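Local coordinates for protein BAG family molecular chaperone regulator 1 (Arabidopsis thaliana, PDB 4HWC) that probably acts as a co-chaperone in programmed cell death and stress responses, its BAG domain, the part in this chain, binding the ATPase domain of HSP70/HSC70 chaperones, at residues T43-E46 / L47-E51; F26-V29 / T30-G34; D63-L66 / Q67-Q71; S13-V16 / D17-G21. All coordinates share one frame; numbering follows the deposited sequence.

Contact 1 of 4, residues T43-E46 / L47-E51; sequences TVIE and LLMNE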
# COMPACT_ATOMS: atom_id res chain seq x y z
N THR A 43 4.51 -4.74 9.89
CA THR A 43 4.26 -3.34 10.16
C THR A 43 3.73 -2.64 8.91
O THR A 43 2.70 -1.96 8.96
CB THR A 43 5.54 -2.60 10.61
OG1 THR A 43 5.92 -3.06 11.92
CG2 THR A 43 5.31 -1.10 10.65
N VAL A 44 4.42 -2.84 7.79
CA VAL A 44 4.02 -2.21 6.53
C VAL A 44 2.70 -2.76 5.98
O VAL A 44 1.86 -2.00 5.48
CB VAL A 44 5.15 -2.38 5.48
CG1 VAL A 44 4.74 -1.78 4.16
CG2 VAL A 44 6.42 -1.71 5.98
N ILE A 45 2.50 -4.07 6.07
CA ILE A 45 1.25 -4.65 5.58
C ILE A 45 0.14 -4.02 6.39
O ILE A 45 -0.88 -3.62 5.84
CB ILE A 45 1.21 -6.17 5.78
CG1 ILE A 45 2.15 -6.83 4.77
CG2 ILE A 45 -0.23 -6.70 5.59
CD1 ILE A 45 2.17 -8.34 4.87
N GLU A 46 0.34 -3.92 7.69
CA GLU A 46 -0.71 -3.33 8.49
C GLU A 46 -0.94 -1.85 8.27
O GLU A 46 -2.07 -1.38 8.38
CB GLU A 46 -0.53 -3.74 9.98
CG GLU A 46 -1.38 -5.02 10.21
CD GLU A 46 -1.19 -5.79 11.50
OE1 GLU A 46 -1.43 -7.02 11.44
OE2 GLU A 46 -0.83 -5.21 12.53
N LEU A 47 0.09 -1.09 7.92
CA LEU A 47 -0.10 0.32 7.62
C LEU A 47 -0.91 0.43 6.33
O LEU A 47 -1.72 1.34 6.18
CB LEU A 47 1.22 1.08 7.45
CG LEU A 47 2.03 1.36 8.72
CD1 LEU A 47 3.32 2.08 8.37
CD2 LEU A 47 1.19 2.18 9.68
N LEU A 48 -0.68 -0.50 5.40
CA LEU A 48 -1.41 -0.51 4.13
C LEU A 48 -2.88 -0.87 4.36
O LEU A 48 -3.76 -0.32 3.71
CB LEU A 48 -0.78 -1.51 3.15
CG LEU A 48 0.56 -1.07 2.54
CD1 LEU A 48 1.26 -2.28 1.94
CD2 LEU A 48 0.34 -0.00 1.47
N MET A 49 -3.13 -1.79 5.28
CA MET A 49 -4.51 -2.18 5.56
C MET A 49 -5.28 -1.01 6.16
O MET A 49 -6.49 -0.88 5.94
CB MET A 49 -4.56 -3.38 6.50
CG MET A 49 -3.97 -4.64 5.91
SD MET A 49 -4.76 -5.11 4.35
CE MET A 49 -6.37 -5.66 4.97
N ASN A 50 -4.58 -0.16 6.92
CA ASN A 50 -5.21 1.00 7.53
C ASN A 50 -5.61 1.99 6.45
O ASN A 50 -6.63 2.68 6.56
CB ASN A 50 -4.26 1.68 8.53
CG ASN A 50 -4.31 1.04 9.90
OD1 ASN A 50 -5.26 0.32 10.23
ND2 ASN A 50 -3.28 1.30 10.71
N GLU A 51 -4.81 2.08 5.39
CA GLU A 51 -5.13 2.97 4.28
C GLU A 51 -6.30 2.37 3.51
O GLU A 51 -7.13 3.10 2.96
CB GLU A 51 -3.92 3.16 3.36
CG GLU A 51 -2.73 3.84 4.03
CD GLU A 51 -3.09 5.20 4.62
OE1 GLU A 51 -3.50 6.10 3.84
OE2 GLU A 51 -2.97 5.37 5.85

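Contact 2 of 4, residues F26-V29 / T30-G34; sequences FEMV and TKKGG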
# COMPACT_ATOMS: atom_id res chain seq x y z
N PHE A 26 12.12 -3.19 0.46
CA PHE A 26 12.10 -4.58 0.88
C PHE A 26 12.47 -5.49 -0.29
O PHE A 26 13.17 -6.49 -0.12
CB PHE A 26 10.71 -4.98 1.40
CG PHE A 26 10.38 -4.43 2.77
CD1 PHE A 26 11.39 -3.97 3.62
CD2 PHE A 26 9.06 -4.40 3.22
CE1 PHE A 26 11.08 -3.50 4.90
CE2 PHE A 26 8.74 -3.93 4.49
CZ PHE A 26 9.76 -3.48 5.34
N GLU A 27 11.97 -5.15 -1.47
CA GLU A 27 12.27 -5.95 -2.65
C GLU A 27 13.77 -5.92 -2.98
O GLU A 27 14.36 -6.95 -3.28
CB GLU A 27 11.46 -5.45 -3.84
CG GLU A 27 9.97 -5.81 -3.75
CD GLU A 27 9.18 -5.31 -4.94
OE1 GLU A 27 9.04 -4.07 -5.08
OE2 GLU A 27 8.69 -6.14 -5.73
N MET A 28 14.37 -4.74 -2.91
CA MET A 28 15.80 -4.58 -3.20
C MET A 28 16.66 -5.36 -2.20
O MET A 28 17.61 -6.04 -2.59
CB MET A 28 16.19 -3.10 -3.17
CG MET A 28 17.65 -2.84 -3.53
SD MET A 28 18.11 -3.52 -5.16
CE MET A 28 17.32 -2.33 -6.24
N VAL A 29 16.32 -5.25 -0.92
CA VAL A 29 17.04 -5.98 0.11
C VAL A 29 17.03 -7.46 -0.24
O VAL A 29 18.07 -8.12 -0.25
CB VAL A 29 16.38 -5.78 1.50
CG1 VAL A 29 16.93 -6.79 2.51
CG2 VAL A 29 16.62 -4.36 2.00
N THR A 30 15.85 -7.98 -0.56
CA THR A 30 15.70 -9.39 -0.92
C THR A 30 16.50 -9.75 -2.17
O THR A 30 17.20 -10.77 -2.20
CB THR A 30 14.21 -9.74 -1.16
OG1 THR A 30 13.47 -9.54 0.05
CG2 THR A 30 14.07 -11.20 -1.60
N LYS A 31 16.41 -8.90 -3.19
CA LYS A 31 17.12 -9.11 -4.45
C LYS A 31 18.63 -9.18 -4.25
O LYS A 31 19.33 -9.92 -4.95
CB LYS A 31 16.80 -7.95 -5.41
CG LYS A 31 17.54 -8.01 -6.73
CD LYS A 31 17.34 -6.72 -7.53
CE LYS A 31 18.02 -6.78 -8.88
NZ LYS A 31 19.48 -7.07 -8.76
N LYS A 32 19.12 -8.40 -3.30
CA LYS A 32 20.55 -8.35 -2.99
C LYS A 32 20.99 -9.31 -1.88
O LYS A 32 21.98 -9.06 -1.19
CB LYS A 32 20.93 -6.92 -2.63
CG LYS A 32 20.74 -5.93 -3.77
CD LYS A 32 21.67 -6.24 -4.94
CE LYS A 32 21.48 -5.24 -6.07
NZ LYS A 32 22.44 -5.46 -7.17
N GLY A 33 20.24 -10.39 -1.72
CA GLY A 33 20.57 -11.40 -0.73
C GLY A 33 20.39 -11.08 0.74
O GLY A 33 20.83 -11.86 1.60
N GLY A 34 19.74 -9.96 1.04
CA GLY A 34 19.54 -9.60 2.43
C GLY A 34 18.26 -10.17 3.01
O GLY A 34 17.43 -10.73 2.28

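Contact 3 of 4, residues D63-L66 / Q67-Q71; sequences DVKL and QRKMQ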
# COMPACT_ATOMS: atom_id res chain seq x y z
N ASP A 63 -15.50 10.69 -12.05
CA ASP A 63 -14.10 10.30 -12.12
C ASP A 63 -13.40 10.23 -10.76
O ASP A 63 -12.32 9.66 -10.65
CB ASP A 63 -13.34 11.26 -13.05
CG ASP A 63 -13.76 11.13 -14.50
OD1 ASP A 63 -13.66 10.01 -15.06
OD2 ASP A 63 -14.20 12.14 -15.09
N VAL A 64 -14.00 10.81 -9.74
CA VAL A 64 -13.39 10.77 -8.41
C VAL A 64 -13.52 9.35 -7.86
O VAL A 64 -12.63 8.85 -7.17
CB VAL A 64 -14.07 11.75 -7.44
CG1 VAL A 64 -13.32 11.76 -6.11
CG2 VAL A 64 -14.07 13.15 -8.05
N LYS A 65 -14.63 8.69 -8.18
CA LYS A 65 -14.87 7.33 -7.73
C LYS A 65 -13.81 6.43 -8.35
O LYS A 65 -13.34 5.48 -7.73
CB LYS A 65 -16.27 6.87 -8.15
CG LYS A 65 -16.62 5.46 -7.73
CD LYS A 65 -18.14 5.26 -7.65
CE LYS A 65 -18.80 5.47 -8.99
NZ LYS A 65 -18.36 4.45 -9.99
N LEU A 66 -13.42 6.75 -9.59
CA LEU A 66 -12.41 5.97 -10.28
C LEU A 66 -11.06 6.13 -9.57
O LEU A 66 -10.29 5.17 -9.45
CB LEU A 66 -12.28 6.43 -11.73
CG LEU A 66 -11.25 5.65 -12.54
CD1 LEU A 66 -11.65 4.18 -12.60
CD2 LEU A 66 -11.14 6.23 -13.94
N GLN A 67 -10.78 7.34 -9.09
CA GLN A 67 -9.53 7.61 -8.39
C GLN A 67 -9.45 6.83 -7.08
O GLN A 67 -8.38 6.38 -6.68
CB GLN A 67 -9.38 9.11 -8.10
CG GLN A 67 -9.08 9.93 -9.34
CD GLN A 67 -7.85 9.43 -10.07
OE1 GLN A 67 -6.77 9.28 -9.48
NE2 GLN A 67 -7.99 9.16 -11.37
N ARG A 68 -10.60 6.67 -6.42
CA ARG A 68 -10.64 5.93 -5.18
C ARG A 68 -10.35 4.45 -5.46
O ARG A 68 -9.57 3.82 -4.74
CB ARG A 68 -12.02 6.05 -4.52
CG ARG A 68 -12.10 5.44 -3.12
CD ARG A 68 -13.53 5.46 -2.60
NE ARG A 68 -14.34 4.44 -3.25
CZ ARG A 68 -14.34 3.16 -2.92
NH1 ARG A 68 -13.56 2.73 -1.92
NH2 ARG A 68 -15.09 2.30 -3.59
N LYS A 69 -10.96 3.91 -6.50
CA LYS A 69 -10.75 2.51 -6.86
C LYS A 69 -9.32 2.26 -7.29
O LYS A 69 -8.78 1.17 -7.08
CB LYS A 69 -11.71 2.08 -7.98
CG LYS A 69 -13.16 1.94 -7.56
CD LYS A 69 -14.02 1.61 -8.78
CE LYS A 69 -15.50 1.63 -8.47
NZ LYS A 69 -16.29 1.38 -9.71
N MET A 70 -8.69 3.24 -7.92
CA MET A 70 -7.31 3.06 -8.33
C MET A 70 -6.42 2.96 -7.09
O MET A 70 -5.51 2.14 -7.05
CB MET A 70 -6.82 4.22 -9.21
CG MET A 70 -5.32 4.10 -9.56
SD MET A 70 -4.70 5.29 -10.76
CE MET A 70 -4.68 6.80 -9.80
N GLN A 71 -6.68 3.79 -6.09
CA GLN A 71 -5.87 3.74 -4.88
C GLN A 71 -6.09 2.42 -4.16
O GLN A 71 -5.17 1.86 -3.57
CB GLN A 71 -6.18 4.91 -3.94
CG GLN A 71 -5.79 6.26 -4.52
CD GLN A 71 -4.33 6.33 -4.94
OE1 GLN A 71 -4.00 6.93 -5.96
NE2 GLN A 71 -3.45 5.75 -4.14

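Contact 4 of 4, residues S13-V16 / D17-G21; sequences SLEV and DRLGG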
# COMPACT_ATOMS: atom_id res chain seq x y z
N SER A 13 -3.21 8.84 -1.10
CA SER A 13 -2.32 8.52 -2.21
C SER A 13 -0.87 8.84 -1.86
O SER A 13 0.03 8.11 -2.24
CB SER A 13 -2.74 9.29 -3.45
OG SER A 13 -1.89 8.97 -4.54
N LEU A 14 -0.66 9.94 -1.15
CA LEU A 14 0.69 10.35 -0.76
C LEU A 14 1.28 9.34 0.23
O LEU A 14 2.46 9.03 0.16
CB LEU A 14 0.66 11.74 -0.13
CG LEU A 14 0.19 12.88 -1.04
CD1 LEU A 14 0.14 14.18 -0.25
CD2 LEU A 14 1.13 13.02 -2.22
N GLU A 15 0.44 8.84 1.13
CA GLU A 15 0.89 7.86 2.11
C GLU A 15 1.14 6.52 1.41
O GLU A 15 2.05 5.77 1.78
CB GLU A 15 -0.14 7.69 3.22
CG GLU A 15 0.26 6.72 4.32
CD GLU A 15 1.69 6.92 4.81
OE1 GLU A 15 2.22 8.05 4.68
OE2 GLU A 15 2.27 5.96 5.35
N VAL A 16 0.31 6.20 0.42
CA VAL A 16 0.50 4.96 -0.31
C VAL A 16 1.81 5.07 -1.10
O VAL A 16 2.50 4.07 -1.28
CB VAL A 16 -0.69 4.69 -1.26
CG1 VAL A 16 -0.40 3.47 -2.14
CG2 VAL A 16 -1.95 4.42 -0.44
N ASP A 17 2.14 6.28 -1.57
CA ASP A 17 3.40 6.46 -2.30
C ASP A 17 4.57 6.10 -1.40
O ASP A 17 5.52 5.42 -1.81
CB ASP A 17 3.60 7.92 -2.74
CG ASP A 17 2.61 8.37 -3.78
OD1 ASP A 17 2.10 7.52 -4.53
OD2 ASP A 17 2.35 9.60 -3.87
N ARG A 18 4.51 6.58 -0.16
CA ARG A 18 5.57 6.33 0.80
C ARG A 18 5.63 4.86 1.19
O ARG A 18 6.72 4.30 1.31
CB ARG A 18 5.38 7.19 2.05
CG ARG A 18 6.62 7.27 2.94
CD ARG A 18 6.30 7.98 4.24
NE ARG A 18 5.38 7.20 5.06
CZ ARG A 18 5.74 6.17 5.81
NH1 ARG A 18 7.01 5.79 5.87
NH2 ARG A 18 4.83 5.51 6.51
N LEU A 19 4.48 4.24 1.41
CA LEU A 19 4.46 2.83 1.78
C LEU A 19 4.96 2.00 0.61
O LEU A 19 5.56 0.95 0.81
CB LEU A 19 3.04 2.39 2.18
CG LEU A 19 2.51 3.06 3.46
CD1 LEU A 19 1.08 2.63 3.73
CD2 LEU A 19 3.40 2.69 4.64
N GLY A 20 4.71 2.47 -0.61
CA GLY A 20 5.16 1.76 -1.79
C GLY A 20 6.68 1.83 -1.88
O GLY A 20 7.33 0.92 -2.39
N GLY A 21 7.24 2.93 -1.37
CA GLY A 21 8.68 3.08 -1.37
C GLY A 21 9.28 2.04 -0.44
O GLY A 21 10.35 1.48 -0.72
O HOH W 1 0.26 10.70 -4.94

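Contact 1 of 4, residues T43-E46 / L47-E51
Val44 and Leu48, one turn apart on helix 38-55 of the BAG domain's three-helix bundle, make the buried side of this contact. Their side chains run side by side in the same direction, and Val44 CG1 meets Leu48 CD1 at 4.2 Å. Two torsions bring these methyls together: Val44 places CG1 opposite its own backbone N (chi1 178°), while Leu48 turns CG back beside its N (chi1 -73°) and so lays it 3.3 Å from Val44 O. The same carbonyl accepts the amide, Leu48 N to Val44 O 3.0 Å. Further packing closes this face, because Phe26 and Leu19 of helix 5-31 and Leu82 of helix 62-88 also touch the pair. The solvent side is looser. Glu46 and Asn50 are exposed there and are tied through the backbone, Asn50 N donating to Glu46 O at 3.1 Å, while the Asn50 side chain merely lies near that oxygen. Between the two sides, Ile45 CG2 approaches Met49 CG at 4.3 Å. The rest of the Met49 chain bends at chi2 and chi3 and leads away. Its CG stays close to the helix, 3.3 Å from Ile45 O.

Contact 2 of 4, residues F26-V29 / T30-G34
Met28 sets CG opposite its backbone N (chi1 -177°) and then bends at chi2 and chi3, whereas Lys32 folds CG back beside its own N. These torsions lay the two chains alongside each other on an exposed face, pointing the same way, with Met28 SD 3.8 Å from Lys32 CG. The sulfur also comes near CE of that lysine, so the thioether rests along the aliphatic stem and not at the ammonium. Lys31 CD approaches Met28 SD more distantly, at 4.1 Å. On another side, Thr30 turns OG1 beside its backbone N, which brings the hydroxyl to 3.1 Å from Phe26 O, though whether its proton goes there is not settled. The firm partner of that carbonyl is Thr30 N, through a nearly straight bond of 165° at N-H...O. Further along, the helix closes with a Schellman motif. Gly34 N reaches back to Val29 O at 2.8 Å, and inside that loop Gly33 N binds Thr30 O at 3.1 Å. Gly33, the C-prime residue, has a phi of 71°, a backbone shape that favours glycine. Val29 O is met a second time by Lys32 N, although that bond is weak; the stronger partner of this amide is Met28 O. Val29 CG1 packs against the turning chain, 3.7 Å from Gly34 C, and a CB on Gly34 would clash with this methyl. The inward side is covered by other parts of the bundle: Ile36 of the following loop touches Phe26, Val29 and Thr30, and Leu85 of helix 62-88 lies on Thr30.

Contact 3 of 4, residues D63-L66 / Q67-Q71
Met70 N donates to Leu66 O at 2.9 Å, the shortest of four i to i+4 backbone bonds that join 63-66 to 67-71 in one continuous helix. Lys69 N bonds Lys65 O a little less closely but with the straightest geometry of the four, 161° at the hydrogen. These same two lysines carry the side-chain contact. They lie alongside each other and point the same way, but reach their ends differently: Lys69 runs extended beyond CG, while Lys65 bends at chi3 and chi4 (62° and 64°). The bends bring Lys65 NZ to 3.7 Å from Lys69 NZ, a pairing of like charges that probably costs some energy and might depress the ionisation of one amine. Lower down, their stems touch, with Lys65 CG 4.1 Å from Lys69 CE. On a different side of the helix, Gln67 turns CG beside its backbone N and sets it 3.5 Å from Asp63 O. The contact is largely at the surface of the bundle, yet one flank faces inward: Val64 packs on Ala5 and Ile9 of helix 5-31, and Arg68 also touches Ile9 while its NH1 hydrogen-bonds Leu55 O at the end of helix 38-55.

Contact 4 of 4, residues S13-V16 / D17-G21
Both segments are regular helix, Ser13 to Gly21 keeping phi between -60° and -72°, and amide-to-carbonyl bonds link Asp17 to Ser13, Arg18 to Leu14, Leu19 to Glu15 and Gly20 to Val16. Over this frame Glu15 and Arg18 form an i to i+3 salt bridge. The guanidinium takes the carboxylate side-on: Arg18 NH2 donates to Glu15 OE2 at 2.8 Å on its syn lone pair, and Arg18 NE points almost straight at Glu15 OE1, at 3.3 Å. The two planes are 36° apart, so the grip is clearly twisted. Within the three-helix bundle this pair flanks the interface of helix 5-31 with helix 38-55, where Leu19 sits; Leu19 CD2 lies 3.5 Å from Glu15 OE2. With an alanine in place of Glu15, Arg18 would probably lose its carboxylate mate, leaving its guanidinium freer to turn beside the like charge of Arg22. Around the helix, Asp17 holds CG beside its backbone N, bringing OD1 to 3.1 Å from Ser13 O, acceptor facing acceptor. Arg74 of helix 62-88 probably eases this, its NH1 making a salt bridge with OD1 and a weak bond to Ser13 O. A water bridges the other oxygen to the serine, donating to Asp17 OD2 at 2.6 Å and lying 2.8 Å from Ser13 OG.

Overall arrangement
Contact 4 and contact 2 are successive parts of helix 5-31, their centres about 19 Å apart, and contact 1 joins both from helix 38-55. Its centre is about 11 Å from that of contact 4, where Leu48 CD2 meets Leu19 CD1 at 3.6 Å. Toward the other end, Val44 CG2 reaches Phe26 CE2 of contact 2 at 3.5 Å. Contact 3, on helix 62-88, meets contact 4 where Gln71 packs on Val16. Contacts 2 and 3 lie on opposite sides of the chain's centre, about 32 Å between centres. No ligand marks a site; in related BAG domains the second and third helices, here carrying contacts 1 and 3, bind the Hsp70 ATPase domain.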